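Local structure of mitochondrial antiviral signaling protein (MAVS) (Equus caballus, 4O9L) at residues R29-L34 against A78-E83; S35-D41 against R68-S74; Q42-R46 against E60-S64. The protein probably relays antiviral innate immune signals at mitochondria by assembling into prion-like filaments through its caspase recruitment domain. The protein carries 1 engineered substitution. All coordinates share one frame; numbering follows the deposited sequence.

Contact 1 of 3, residues R29-L34 against A78-E83; sequences RILPYL and ALRACE. Engineered in segment 29-34: Arg29 (natural residue Glu).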
ATOM      1  N   ARG A  29      -2.951  -7.591   8.499  1.00  5.60           N
ATOM      2  CA  ARG A  29      -2.593  -8.745   7.691  1.00  8.21           C
ATOM      3  C   ARG A  29      -1.594  -8.410   6.590  1.00  6.93           C
ATOM      4  O   ARG A  29      -0.714  -9.211   6.297  1.00  6.45           O
ATOM      5  CB  ARG A  29      -3.843  -9.375   7.070  1.00 11.33           C
ATOM      6  CG  ARG A  29      -3.534 -10.574   6.208  1.00 12.12           C
ATOM      7  CD  ARG A  29      -4.790 -11.228   5.656  1.00 13.47           C
ATOM      8  NE  ARG A  29      -4.445 -12.434   4.915  1.00  9.51           N
ATOM      9  CZ  ARG A  29      -5.285 -13.092   4.129  1.00 11.11           C
ATOM     10  NH1 ARG A  29      -4.873 -14.185   3.491  1.00 12.27           N
ATOM     11  NH2 ARG A  29      -6.529 -12.651   3.983  1.00 11.95           N
ATOM     12  N   ILE A  30      -1.714  -7.233   5.985  1.00  3.79           N
ATOM     13  CA  ILE A  30      -0.860  -6.908   4.844  1.00  3.37           C
ATOM     14  C   ILE A  30       0.546  -6.439   5.240  1.00  5.67           C
ATOM     15  O   ILE A  30       1.505  -6.710   4.509  1.00  3.40           O
ATOM     16  CB  ILE A  30      -1.520  -5.907   3.858  1.00  3.15           C
ATOM     17  CG1 ILE A  30      -0.823  -5.985   2.481  1.00  5.71           C
ATOM     18  CG2 ILE A  30      -1.487  -4.481   4.430  1.00  3.26           C
ATOM     19  CD1 ILE A  30      -1.554  -5.251   1.332  1.00  7.08           C
ATOM     20  N   LEU A  31       0.664  -5.770   6.394  1.00  3.43           N
ATOM     21  CA  LEU A  31       1.935  -5.174   6.846  1.00  4.81           C
ATOM     22  C   LEU A  31       3.195  -6.069   6.735  1.00  6.12           C
ATOM     23  O   LEU A  31       4.203  -5.629   6.180  1.00  5.73           O
ATOM     24  CB  LEU A  31       1.817  -4.607   8.272  1.00  3.71           C
ATOM     25  CG  LEU A  31       1.084  -3.283   8.482  1.00  3.67           C
ATOM     26  CD1 LEU A  31       1.003  -2.940   9.973  1.00  3.79           C
ATOM     27  CD2 LEU A  31       1.775  -2.153   7.725  1.00  6.93           C
ATOM     28  N   PRO A  32       3.145  -7.317   7.258  1.00  4.12           N
ATOM     29  CA  PRO A  32       4.380  -8.109   7.235  1.00  6.53           C
ATOM     30  C   PRO A  32       4.828  -8.481   5.819  1.00  6.60           C
ATOM     31  O   PRO A  32       5.985  -8.877   5.644  1.00 10.76           O
ATOM     32  CB  PRO A  32       4.001  -9.386   8.006  1.00  5.53           C
ATOM     33  CG  PRO A  32       2.719  -9.071   8.712  1.00  7.89           C
ATOM     34  CD  PRO A  32       2.029  -8.076   7.855  1.00  4.50           C
ATOM     35  N   TYR A  33       3.937  -8.382   4.834  1.00  4.07           N
ATOM     36  CA  TYR A  33       4.299  -8.726   3.458  1.00  8.08           C
ATOM     37  C   TYR A  33       4.980  -7.586   2.702  1.00  5.60           C
ATOM     38  O   TYR A  33       5.627  -7.815   1.679  1.00  7.21           O
ATOM     39  CB  TYR A  33       3.066  -9.198   2.675  1.00  7.32           C
ATOM     40  CG  TYR A  33       2.512 -10.518   3.148  1.00  7.69           C
ATOM     41  CD1 TYR A  33       3.154 -11.714   2.835  1.00  7.67           C
ATOM     42  CD2 TYR A  33       1.352 -10.572   3.912  1.00  5.59           C
ATOM     43  CE1 TYR A  33       2.648 -12.937   3.274  1.00  9.97           C
ATOM     44  CE2 TYR A  33       0.836 -11.789   4.348  1.00  8.14           C
ATOM     45  CZ  TYR A  33       1.494 -12.961   4.028  1.00 12.34           C
ATOM     46  OH  TYR A  33       0.991 -14.163   4.457  1.00 21.24           O
ATOM     47  N   LEU A  34       4.818  -6.360   3.196  1.00  3.59           N
ATOM     48  CA  LEU A  34       5.343  -5.180   2.516  1.00  3.44           C
ATOM     49  C   LEU A  34       6.815  -4.999   2.852  1.00  3.78           C
ATOM     50  O   LEU A  34       7.162  -4.241   3.759  1.00  6.66           O
ATOM     51  CB  LEU A  34       4.533  -3.935   2.916  1.00  3.25           C
ATOM     52  CG  LEU A  34       3.058  -3.993   2.485  1.00  3.01           C
ATOM     53  CD1 LEU A  34       2.200  -2.997   3.266  1.00  4.78           C
ATOM     54  CD2 LEU A  34       2.912  -3.734   0.988  1.00  5.20           C
ATOM     55  N   ALA A  78       2.160  -8.084  -2.021  1.00  3.98           N
ATOM     56  CA  ALA A  78       1.472  -8.226  -0.748  1.00  4.71           C
ATOM     57  C   ALA A  78      -0.031  -8.417  -0.946  1.00  5.19           C
ATOM     58  O   ALA A  78      -0.674  -9.182  -0.209  1.00  6.03           O
ATOM     59  CB  ALA A  78       1.752  -7.023   0.147  1.00  3.05           C
ATOM     60  N   LEU A  79      -0.599  -7.715  -1.926  1.00  3.13           N
ATOM     61  CA  LEU A  79      -2.019  -7.885  -2.229  1.00  3.31           C
ATOM     62  C   LEU A  79      -2.319  -9.328  -2.648  1.00  3.66           C
ATOM     63  O   LEU A  79      -3.301  -9.920  -2.198  1.00  3.96           O
ATOM     64  CB  LEU A  79      -2.485  -6.873  -3.288  1.00  3.22           C
ATOM     65  CG  LEU A  79      -2.575  -5.435  -2.758  1.00  3.04           C
ATOM     66  CD1 LEU A  79      -2.654  -4.396  -3.900  1.00  3.02           C
ATOM     67  CD2 LEU A  79      -3.765  -5.296  -1.806  1.00  3.20           C
ATOM     68  N   ARG A  80      -1.471  -9.895  -3.499  1.00  3.71           N
ATOM     69  CA  ARG A  80      -1.611 -11.295  -3.896  1.00  4.14           C
ATOM     70  C   ARG A  80      -1.504 -12.216  -2.688  1.00  6.48           C
ATOM     71  O   ARG A  80      -2.273 -13.171  -2.538  1.00  7.17           O
ATOM     72  CB  ARG A  80      -0.537 -11.666  -4.931  1.00  4.35           C
ATOM     73  CG  ARG A  80      -0.750 -11.005  -6.288  1.00  4.98           C
ATOM     74  CD  ARG A  80       0.467 -11.153  -7.168  1.00  8.81           C
ATOM     75  NE  ARG A  80       0.277 -10.527  -8.476  1.00 10.61           N
ATOM     76  CZ  ARG A  80       1.277 -10.170  -9.276  1.00 14.14           C
ATOM     77  NH1 ARG A  80       2.535 -10.352  -8.889  1.00 11.53           N
ATOM     78  NH2 ARG A  80       1.020  -9.615 -10.451  1.00 19.04           N
ATOM     79  N   ALA A  81      -0.551 -11.925  -1.812  1.00  5.99           N
ATOM     80  CA  ALA A  81      -0.329 -12.772  -0.639  1.00  6.17           C
ATOM     81  C   ALA A  81      -1.480 -12.709   0.374  1.00 12.07           C
ATOM     82  O   ALA A  81      -1.623 -13.586   1.232  1.00  5.07           O
ATOM     83  CB  ALA A  81       0.989 -12.418   0.015  1.00  5.21           C
ATOM     84  N   CYS A  82      -2.304 -11.667   0.271  1.00  4.36           N
ATOM     85  CA  CYS A  82      -3.415 -11.462   1.192  1.00  6.97           C
ATOM     86  C   CYS A  82      -4.763 -11.644   0.511  1.00  4.71           C
ATOM     87  O   CYS A  82      -5.744 -11.032   0.943  1.00  9.24           O
ATOM     88  CB  CYS A  82      -3.362 -10.054   1.814  1.00  5.07           C
ATOM     89  SG  CYS A  82      -1.956  -9.798   2.923  1.00 12.51           S
ATOM     90  N   GLU A  83      -4.803 -12.451  -0.554  1.00  5.00           N
ATOM     91  CA  GLU A  83      -6.064 -12.841  -1.203  1.00  5.44           C
ATOM     92  C   GLU A  83      -6.813 -11.647  -1.790  1.00  5.25           C
ATOM     93  O   GLU A  83      -8.038 -11.544  -1.677  1.00  5.58           O
ATOM     94  CB  GLU A  83      -6.964 -13.589  -0.218  1.00  5.94           C
ATOM     95  CG  GLU A  83      -6.316 -14.836   0.324  1.00  9.20           C
ATOM     96  CD  GLU A  83      -7.200 -15.647   1.247  1.00 11.93           C
ATOM     97  OE1 GLU A  83      -7.869 -16.590   0.763  1.00  9.99           O
ATOM     98  OE2 GLU A  83      -7.218 -15.337   2.458  1.00 11.12           O
TER
HETATM   99  O   HOH W   1      -9.133 -13.511   2.534  1.00 26.91           O
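Tyr33 and Ala81 meet through a CH-pi contact: the Ala81 methyl lies over one face of the phenol ring, CB 3.8 Å from the centroid of the Tyr33 ring and displaced toward the CD1-CE1 side. On the CD2 side Cys82 adds a sulfur-aromatic contact, with Cys82 SG 3.5 Å from Tyr33 CD2 and the thiol approaching the ring obliquely.

Three of the apolar contacts meet at Ala78, whose small CB fits among three larger side chains. It touches Tyr33 CB, Leu34 CD2 and Ile30 CG1, each at 3.6 Å from Ala78 CB. Ile30 has CG1 anti to the backbone N (chi1 -160°), and the branch continues from there to CD1, which lies 3.8 Å from Leu79 CD2.

The polar part lies at the margin and involves an engineered residue, Arg29, which replaces a natural glutamate. Its extended chain passes Cys82 SG and ends in a salt bridge in which Arg29 NH1 donates to Glu83 OE2 at 2.8 Å. A weak second bond runs from Arg29 NH2 to the same oxygen. Glu83 OE2 lies near the guanidinium plane, although the carboxylate is turned 74° from it, and a water accepts from Arg29 NH2 and makes a weak bond to Glu83 OE2. Glu83, with positive phi, is the C-prime residue of the Schellman motif that terminates helix 71-81.

This interface thus joins helix 27-30 and its following 3-10 turn to the C-terminal end of helix 71-81. Inward of it, Ile30 reaches Leu61 of helix 39-66, while Leu79 packs on Leu87 and Ala88 of helix 85-96.

Contact 2 of 3, residues S35-D41 against R68-S74; sequences SCLTTSD and RNGWVHS
Arg68 and Asp41 form a salt bridge at a capping box, the motif in which Thr38 and Asp41 close the N terminus of helix 39-66. Arg68 CB starts beside the loop backbone, 3.5 Å from Cys36 O, and CG stays close to the same carbonyl. A bend at chi2 (-67°) then redirects the chain, and CD touches both that oxygen and Asp41 OD2. At the tip the guanidinium grips Asp41 side-on: Arg68 NE donates to Asp41 OD2 at 2.6 Å, and Arg68 NH1 to Asp41 OD1 at 2.8 Å. Both oxygens use their syn lone pairs, and the two flat groups are nearly coplanar, 12° apart.

The carboxylate is also held from its own segment. Thr38 N donates to Asp41 OD2 from above the carboxylate plane, while Asp41 N returns a bond to Thr38 OG1 at 3.0 Å. The two-nitrogen grip, with Thr38 N as a third donor, should hold the carboxylate's rotation and probably favours its charged form.

At the other end, Cys36 fits against the type II turn from Arg68 to Trp71, its CB 3.3 Å from Asn69 O, and its sulfur lies near Trp71 CB. Trp71 itself leads on toward Phe12 and Ile15 of helix 6-17. Ser74 OG accepts a weak, long bond from Cys36 N, and a water stands 2.6 Å from Ser35 OG and bonds only weakly to Ser74 OG.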
ATOM      1  N   SER A  35       7.678  -5.704   2.125  1.00  3.96           N
ATOM      2  CA  SER A  35       9.111  -5.746   2.427  1.00  4.43           C
ATOM      3  C   SER A  35       9.812  -4.396   2.262  1.00  4.48           C
ATOM      4  O   SER A  35      10.970  -4.242   2.660  1.00  4.96           O
ATOM      5  CB  SER A  35       9.805  -6.831   1.584  1.00  4.81           C
ATOM      6  OG  SER A  35       9.681  -6.568   0.186  1.00  4.38           O
ATOM      7  N   CYS A  36       9.123  -3.419   1.673  1.00  4.10           N
ATOM      8  CA  CYS A  36       9.721  -2.106   1.466  1.00  4.23           C
ATOM      9  C   CYS A  36       9.640  -1.258   2.718  1.00  8.53           C
ATOM     10  O   CYS A  36      10.362  -0.280   2.836  1.00  5.92           O
ATOM     11  CB  CYS A  36       9.075  -1.360   0.296  1.00  3.87           C
ATOM     12  SG  CYS A  36       7.342  -0.931   0.563  1.00  7.31           S
ATOM     13  N   LEU A  37       8.768  -1.639   3.651  1.00  7.69           N
ATOM     14  CA  LEU A  37       8.664  -0.934   4.929  1.00  6.40           C
ATOM     15  C   LEU A  37       9.842  -1.288   5.844  1.00 11.29           C
ATOM     16  O   LEU A  37      10.339  -2.418   5.830  1.00 11.10           O
ATOM     17  CB  LEU A  37       7.333  -1.269   5.624  1.00  5.21           C
ATOM     18  CG  LEU A  37       6.083  -0.876   4.836  1.00  4.60           C
ATOM     19  CD1 LEU A  37       4.802  -1.246   5.583  1.00  7.18           C
ATOM     20  CD2 LEU A  37       6.118   0.632   4.564  1.00 11.34           C
ATOM     21  N   THR A  38      10.302  -0.318   6.632  1.00  8.27           N
ATOM     22  CA  THR A  38      11.337  -0.589   7.628  1.00 13.70           C
ATOM     23  C   THR A  38      10.696  -1.174   8.879  1.00 19.94           C
ATOM     24  O   THR A  38       9.470  -1.095   9.050  1.00  5.83           O
ATOM     25  CB  THR A  38      12.120   0.679   7.986  1.00 15.79           C
ATOM     26  OG1 THR A  38      11.213   1.659   8.502  1.00 15.33           O
ATOM     27  CG2 THR A  38      12.812   1.238   6.742  1.00 10.02           C
ATOM     28  N   THR A  39      11.509  -1.774   9.748  1.00 17.82           N
ATOM     29  CA  THR A  39      10.988  -2.319  11.002  1.00 18.76           C
ATOM     30  C   THR A  39      10.339  -1.208  11.815  1.00 14.91           C
ATOM     31  O   THR A  39       9.309  -1.418  12.456  1.00 16.24           O
ATOM     32  CB  THR A  39      12.086  -2.986  11.842  1.00 28.74           C
ATOM     33  OG1 THR A  39      13.267  -2.172  11.812  1.00 35.94           O
ATOM     34  CG2 THR A  39      12.413  -4.367  11.289  1.00 23.90           C
ATOM     35  N   SER A  40      10.944  -0.023  11.765  1.00 14.81           N
ATOM     36  CA  SER A  40      10.384   1.166  12.392  1.00 17.04           C
ATOM     37  C   SER A  40       9.023   1.552  11.804  1.00 16.29           C
ATOM     38  O   SER A  40       8.095   1.900  12.549  1.00 14.11           O
ATOM     39  CB  SER A  40      11.355   2.339  12.274  1.00 20.71           C
ATOM     40  OG  SER A  40      10.730   3.547  12.669  1.00 25.07           O
ATOM     41  N   ASP A  41       8.910   1.498  10.473  1.00 14.44           N
ATOM     42  CA  ASP A  41       7.632   1.716   9.792  1.00 10.98           C
ATOM     43  C   ASP A  41       6.582   0.725  10.310  1.00 10.09           C
ATOM     44  O   ASP A  41       5.461   1.112  10.654  1.00  7.55           O
ATOM     45  CB  ASP A  41       7.773   1.492   8.280  1.00 13.68           C
ATOM     46  CG  ASP A  41       8.572   2.578   7.579  1.00 16.07           C
ATOM     47  OD1 ASP A  41       8.781   3.669   8.158  1.00 18.98           O
ATOM     48  OD2 ASP A  41       8.979   2.319   6.423  1.00 14.30           O
ATOM     49  N   ARG A  68       8.888   4.958   0.303  1.00  4.83           N
ATOM     50  CA  ARG A  68       9.866   3.865   0.264  1.00  4.83           C
ATOM     51  C   ARG A  68      10.149   3.334  -1.140  1.00  4.59           C
ATOM     52  O   ARG A  68       9.266   3.306  -2.008  1.00  4.24           O
ATOM     53  CB  ARG A  68       9.416   2.704   1.171  1.00  4.58           C
ATOM     54  CG  ARG A  68       9.223   3.088   2.648  1.00  4.84           C
ATOM     55  CD  ARG A  68      10.541   3.456   3.317  1.00  5.48           C
ATOM     56  NE  ARG A  68      10.352   3.808   4.728  1.00 12.38           N
ATOM     57  CZ  ARG A  68      10.602   5.008   5.249  1.00 18.06           C
ATOM     58  NH1 ARG A  68      10.389   5.233   6.546  1.00 15.23           N
ATOM     59  NH2 ARG A  68      11.080   5.982   4.478  1.00 15.47           N
ATOM     60  N   ASN A  69      11.386   2.889  -1.341  1.00  4.86           N
ATOM     61  CA  ASN A  69      11.803   2.234  -2.579  1.00  7.50           C
ATOM     62  C   ASN A  69      10.871   1.105  -3.022  1.00  5.82           C
ATOM     63  O   ASN A  69      10.536   0.217  -2.225  1.00  9.74           O
ATOM     64  CB  ASN A  69      13.223   1.662  -2.400  1.00 12.74           C
ATOM     65  CG  ASN A  69      13.610   0.677  -3.510  1.00 20.04           C
ATOM     66  OD1 ASN A  69      13.293  -0.526  -3.454  1.00 15.84           O
ATOM     67  ND2 ASN A  69      14.312   1.183  -4.521  1.00 18.06           N
ATOM     68  N   GLY A  70      10.448   1.147  -4.287  1.00  3.91           N
ATOM     69  CA  GLY A  70       9.760   0.032  -4.916  1.00  6.73           C
ATOM     70  C   GLY A  70       8.442  -0.389  -4.290  1.00  6.43           C
ATOM     71  O   GLY A  70       8.041  -1.554  -4.397  1.00  3.09           O
ATOM     72  N   TRP A  71       7.764   0.561  -3.648  1.00  5.30           N
ATOM     73  CA  TRP A  71       6.527   0.275  -2.931  1.00  5.10           C
ATOM     74  C   TRP A  71       5.430  -0.295  -3.819  1.00  2.83           C
ATOM     75  O   TRP A  71       4.606  -1.077  -3.350  1.00  2.71           O
ATOM     76  CB  TRP A  71       6.003   1.530  -2.226  1.00  3.23           C
ATOM     77  CG  TRP A  71       5.525   2.612  -3.159  1.00  3.30           C
ATOM     78  CD1 TRP A  71       6.271   3.629  -3.683  1.00  4.24           C
ATOM     79  CD2 TRP A  71       4.181   2.808  -3.636  1.00  3.20           C
ATOM     80  NE1 TRP A  71       5.479   4.440  -4.473  1.00  4.18           N
ATOM     81  CE2 TRP A  71       4.197   3.959  -4.463  1.00  3.76           C
ATOM     82  CE3 TRP A  71       2.977   2.113  -3.468  1.00  3.89           C
ATOM     83  CZ2 TRP A  71       3.051   4.432  -5.104  1.00  4.04           C
ATOM     84  CZ3 TRP A  71       1.838   2.583  -4.104  1.00  3.27           C
ATOM     85  CH2 TRP A  71       1.882   3.733  -4.910  1.00  3.49           C
ATOM     86  N   VAL A  72       5.400   0.098  -5.092  1.00  2.82           N
ATOM     87  CA  VAL A  72       4.345  -0.401  -5.974  1.00  3.29           C
ATOM     88  C   VAL A  72       4.415  -1.928  -6.099  1.00  3.36           C
ATOM     89  O   VAL A  72       3.418  -2.624  -5.951  1.00  2.54           O
ATOM     90  CB  VAL A  72       4.375   0.272  -7.361  1.00  3.21           C
ATOM     91  CG1 VAL A  72       3.381  -0.404  -8.298  1.00  2.80           C
ATOM     92  CG2 VAL A  72       4.055   1.762  -7.237  1.00  2.98           C
ATOM     93  N   HIS A  73       5.609  -2.448  -6.340  1.00  5.83           N
ATOM     94  CA  HIS A  73       5.780  -3.889  -6.520  1.00  3.85           C
ATOM     95  C   HIS A  73       5.688  -4.643  -5.200  1.00  4.35           C
ATOM     96  O   HIS A  73       5.199  -5.781  -5.148  1.00  2.80           O
ATOM     97  CB  HIS A  73       7.085  -4.142  -7.287  1.00  2.79           C
ATOM     98  CG  HIS A  73       7.179  -3.307  -8.512  1.00  4.54           C
ATOM     99  ND1 HIS A  73       6.422  -3.556  -9.645  1.00  6.47           N
ATOM    100  CD2 HIS A  73       7.855  -2.155  -8.781  1.00  6.81           C
ATOM    101  CE1 HIS A  73       6.651  -2.632 -10.552  1.00  2.71           C
ATOM    102  NE2 HIS A  73       7.527  -1.764 -10.044  1.00  3.26           N
ATOM    103  N   SER A  74       6.133  -4.001  -4.128  1.00  3.31           N
ATOM    104  CA  SER A  74       5.908  -4.538  -2.792  1.00  2.90           C
ATOM    105  C   SER A  74       4.403  -4.703  -2.551  1.00  5.96           C
ATOM    106  O   SER A  74       3.947  -5.774  -2.144  1.00  2.85           O
ATOM    107  CB  SER A  74       6.526  -3.609  -1.737  1.00  3.04           C
ATOM    108  OG  SER A  74       6.487  -4.209  -0.450  1.00  4.67           O
TER
HETATM  109  O   HOH W   2       7.660  -7.181  -1.376  1.00 14.27           O

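Contact 3 of 3, residues Q42-R46 against E60-S64; sequences QDRLR and ELFTS
Arg44 reaches across to two residues one helical turn apart, Glu60 and Ser64. Its guanidinium meets both at the edge: Arg44 NH1 makes a salt bridge to Glu60 OE2 at 2.8 Å, and Arg44 NH2 donates an almost straight bond to Ser64 OG at 2.9 Å. The serine oxygen lies in the guanidinium plane, whereas Glu60 OE2 is tilted from it and its bond is bent; the carboxylate is turned steeply, 78° between planes, and takes the N-H on its anti side. Beside this polar pair, Leu45 sends its two methyls to different partners, CD1 to Leu61 CD1 at 3.7 Å and CD2 to Glu60 CG at 3.8 Å.

Further out, torsions and backbone bonds set these groups in place. A bend at chi3 (62°) turns the otherwise extended Arg44 chain so that one face of the guanidinium lies over Leu45 CG, offset toward the rim. Ser64 OG donates to Glu60 O at 2.9 Å, leaving its oxygen to accept from Arg44 NH2. That carbonyl also receives Ser64 N, on the opposite face of its plane. Beyond the leucines, Leu31 packs on Leu45 and Ile30 on Leu61.

The helical range 39-66 therefore doubles back, its segments 42-46 and 60-64 running nearly antiparallel (163°) with axes 11.3 Å apart, as neighbouring helices do in the antiparallel bundle of the death fold to which caspase recruitment domains belong.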
ATOM      1  N   GLN A  42       6.951  -0.554  10.331  1.00  5.26           N
ATOM      2  CA  GLN A  42       6.056  -1.618  10.772  1.00  5.05           C
ATOM      3  C   GLN A  42       5.563  -1.320  12.175  1.00  8.51           C
ATOM      4  O   GLN A  42       4.364  -1.361  12.436  1.00  4.97           O
ATOM      5  CB  GLN A  42       6.781  -2.966  10.768  1.00 15.85           C
ATOM      6  CG  GLN A  42       7.270  -3.419   9.405  1.00 17.79           C
ATOM      7  CD  GLN A  42       6.186  -4.102   8.601  1.00 18.79           C
ATOM      8  OE1 GLN A  42       5.034  -4.178   9.034  1.00 25.16           O
ATOM      9  NE2 GLN A  42       6.550  -4.617   7.424  1.00 15.33           N
ATOM     10  N   ASP A  43       6.503  -1.012  13.067  1.00  5.81           N
ATOM     11  CA  ASP A  43       6.187  -0.738  14.468  1.00 14.00           C
ATOM     12  C   ASP A  43       5.178   0.392  14.587  1.00 10.66           C
ATOM     13  O   ASP A  43       4.180   0.269  15.284  1.00  5.74           O
ATOM     14  CB  ASP A  43       7.456  -0.379  15.253  1.00 13.70           C
ATOM     15  CG  ASP A  43       8.352  -1.581  15.498  1.00 21.00           C
ATOM     16  OD1 ASP A  43       7.870  -2.724  15.345  1.00 24.79           O
ATOM     17  OD2 ASP A  43       9.532  -1.378  15.862  1.00 24.17           O
ATOM     18  N   ARG A  44       5.455   1.490  13.893  1.00  9.72           N
ATOM     19  CA  ARG A  44       4.595   2.667  13.924  1.00  7.81           C
ATOM     20  C   ARG A  44       3.204   2.402  13.339  1.00  5.23           C
ATOM     21  O   ARG A  44       2.189   2.852  13.882  1.00  5.20           O
ATOM     22  CB  ARG A  44       5.264   3.825  13.179  1.00  6.89           C
ATOM     23  CG  ARG A  44       4.397   5.047  13.072  1.00  7.45           C
ATOM     24  CD  ARG A  44       5.122   6.207  12.403  1.00  7.04           C
ATOM     25  NE  ARG A  44       5.523   5.906  11.029  1.00  6.10           N
ATOM     26  CZ  ARG A  44       4.726   5.999   9.965  1.00  8.19           C
ATOM     27  NH1 ARG A  44       3.458   6.375  10.102  1.00  8.73           N
ATOM     28  NH2 ARG A  44       5.195   5.707   8.756  1.00  6.27           N
ATOM     29  N   LEU A  45       3.152   1.670  12.233  1.00  6.14           N
ATOM     30  CA  LEU A  45       1.871   1.380  11.599  1.00  4.43           C
ATOM     31  C   LEU A  45       0.998   0.402  12.415  1.00  5.16           C
ATOM     32  O   LEU A  45      -0.223   0.552  12.448  1.00  4.20           O
ATOM     33  CB  LEU A  45       2.066   0.913  10.148  1.00  4.13           C
ATOM     34  CG  LEU A  45       2.532   2.017   9.189  1.00  4.18           C
ATOM     35  CD1 LEU A  45       3.045   1.412   7.876  1.00  3.95           C
ATOM     36  CD2 LEU A  45       1.403   3.012   8.902  1.00  4.14           C
ATOM     37  N   ARG A  46       1.605  -0.583  13.079  1.00  4.52           N
ATOM     38  CA  ARG A  46       0.828  -1.444  13.980  1.00  4.58           C
ATOM     39  C   ARG A  46       0.235  -0.646  15.145  1.00  4.74           C
ATOM     40  O   ARG A  46      -0.926  -0.859  15.529  1.00  4.65           O
ATOM     41  CB  ARG A  46       1.655  -2.623  14.500  1.00  6.06           C
ATOM     42  CG  ARG A  46       1.885  -3.718  13.459  1.00  6.60           C
ATOM     43  CD  ARG A  46       2.470  -4.990  14.082  1.00  9.86           C
ATOM     44  NE  ARG A  46       3.544  -4.710  15.032  1.00 15.41           N
ATOM     45  CZ  ARG A  46       4.838  -4.665  14.722  1.00 22.87           C
ATOM     46  NH1 ARG A  46       5.737  -4.408  15.664  1.00 21.14           N
ATOM     47  NH2 ARG A  46       5.233  -4.875  13.475  1.00 23.80           N
ATOM     48  N   GLU A  60      -2.816   6.211   5.998  1.00  4.52           N
ATOM     49  CA  GLU A  60      -1.446   6.424   6.438  1.00  4.57           C
ATOM     50  C   GLU A  60      -0.497   5.404   5.804  1.00  4.21           C
ATOM     51  O   GLU A  60       0.655   5.716   5.488  1.00  5.50           O
ATOM     52  CB  GLU A  60      -1.381   6.404   7.971  1.00  4.71           C
ATOM     53  CG  GLU A  60       0.020   6.541   8.560  1.00  4.88           C
ATOM     54  CD  GLU A  60       0.744   7.797   8.110  1.00  9.76           C
ATOM     55  OE1 GLU A  60       0.082   8.811   7.774  1.00 10.61           O
ATOM     56  OE2 GLU A  60       1.996   7.767   8.096  1.00 11.56           O
ATOM     57  N   LEU A  61      -0.993   4.192   5.595  1.00  6.74           N
ATOM     58  CA  LEU A  61      -0.192   3.141   4.974  1.00  7.26           C
ATOM     59  C   LEU A  61       0.270   3.535   3.563  1.00  5.22           C
ATOM     60  O   LEU A  61       1.437   3.355   3.203  1.00  6.01           O
ATOM     61  CB  LEU A  61      -0.974   1.823   4.929  1.00  3.33           C
ATOM     62  CG  LEU A  61      -0.270   0.651   4.224  1.00  4.50           C
ATOM     63  CD1 LEU A  61       1.078   0.360   4.883  1.00  7.22           C
ATOM     64  CD2 LEU A  61      -1.137  -0.609   4.218  1.00  6.04           C
ATOM     65  N   PHE A  62      -0.643   4.087   2.769  1.00  3.65           N
ATOM     66  CA  PHE A  62      -0.301   4.443   1.390  1.00  3.68           C
ATOM     67  C   PHE A  62       0.708   5.582   1.329  1.00  3.98           C
ATOM     68  O   PHE A  62       1.668   5.530   0.548  1.00  4.12           O
ATOM     69  CB  PHE A  62      -1.562   4.736   0.561  1.00  6.73           C
ATOM     70  CG  PHE A  62      -2.386   3.500   0.252  1.00  8.30           C
ATOM     71  CD1 PHE A  62      -1.786   2.367  -0.305  1.00  3.27           C
ATOM     72  CD2 PHE A  62      -3.750   3.464   0.528  1.00  9.90           C
ATOM     73  CE1 PHE A  62      -2.537   1.222  -0.597  1.00  3.17           C
ATOM     74  CE2 PHE A  62      -4.515   2.322   0.243  1.00  6.81           C
ATOM     75  CZ  PHE A  62      -3.903   1.199  -0.315  1.00  5.14           C
ATOM     76  N   THR A  63       0.529   6.604   2.164  1.00  4.35           N
ATOM     77  CA  THR A  63       1.515   7.690   2.183  1.00  7.30           C
ATOM     78  C   THR A  63       2.846   7.207   2.769  1.00  6.03           C
ATOM     79  O   THR A  63       3.917   7.687   2.384  1.00  5.81           O
ATOM     80  CB  THR A  63       0.980   8.995   2.854  1.00 11.02           C
ATOM     81  OG1 THR A  63       0.686   8.756   4.226  1.00 12.47           O
ATOM     82  CG2 THR A  63      -0.290   9.452   2.175  1.00 14.04           C
ATOM     83  N   SER A  64       2.787   6.237   3.679  1.00  4.47           N
ATOM     84  CA  SER A  64       4.017   5.635   4.193  1.00  4.49           C
ATOM     85  C   SER A  64       4.733   4.825   3.113  1.00  4.24           C
ATOM     86  O   SER A  64       5.958   4.890   2.984  1.00  6.78           O
ATOM     87  CB  SER A  64       3.735   4.750   5.414  1.00  5.86           C
ATOM     88  OG  SER A  64       3.323   5.546   6.510  1.00  8.82           O
TER

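From the N terminus, the chain passes helix 6-17 and reaches helix 27-30, where contact 1 begins; that contact closes the longest loop when the end of helix 71-81 returns to it. Contact 2 is nested inside, joining the loop before helix 39-66 to the start of helix 71-81, and contact 3 is nested inside both, pairing the two arms of range 39-66. The loops therefore enclose one another without crossing. Leu31, from segment 29-34, and Leu37, from segment 35-41, connect the segments: they touch each other, and both pack on Leu45. Leu31 O also probably accepts a hydrogen bond from Gln42 NE2. Together the contacts tie helices 27-30, 39-66 and 71-81 into one bundle.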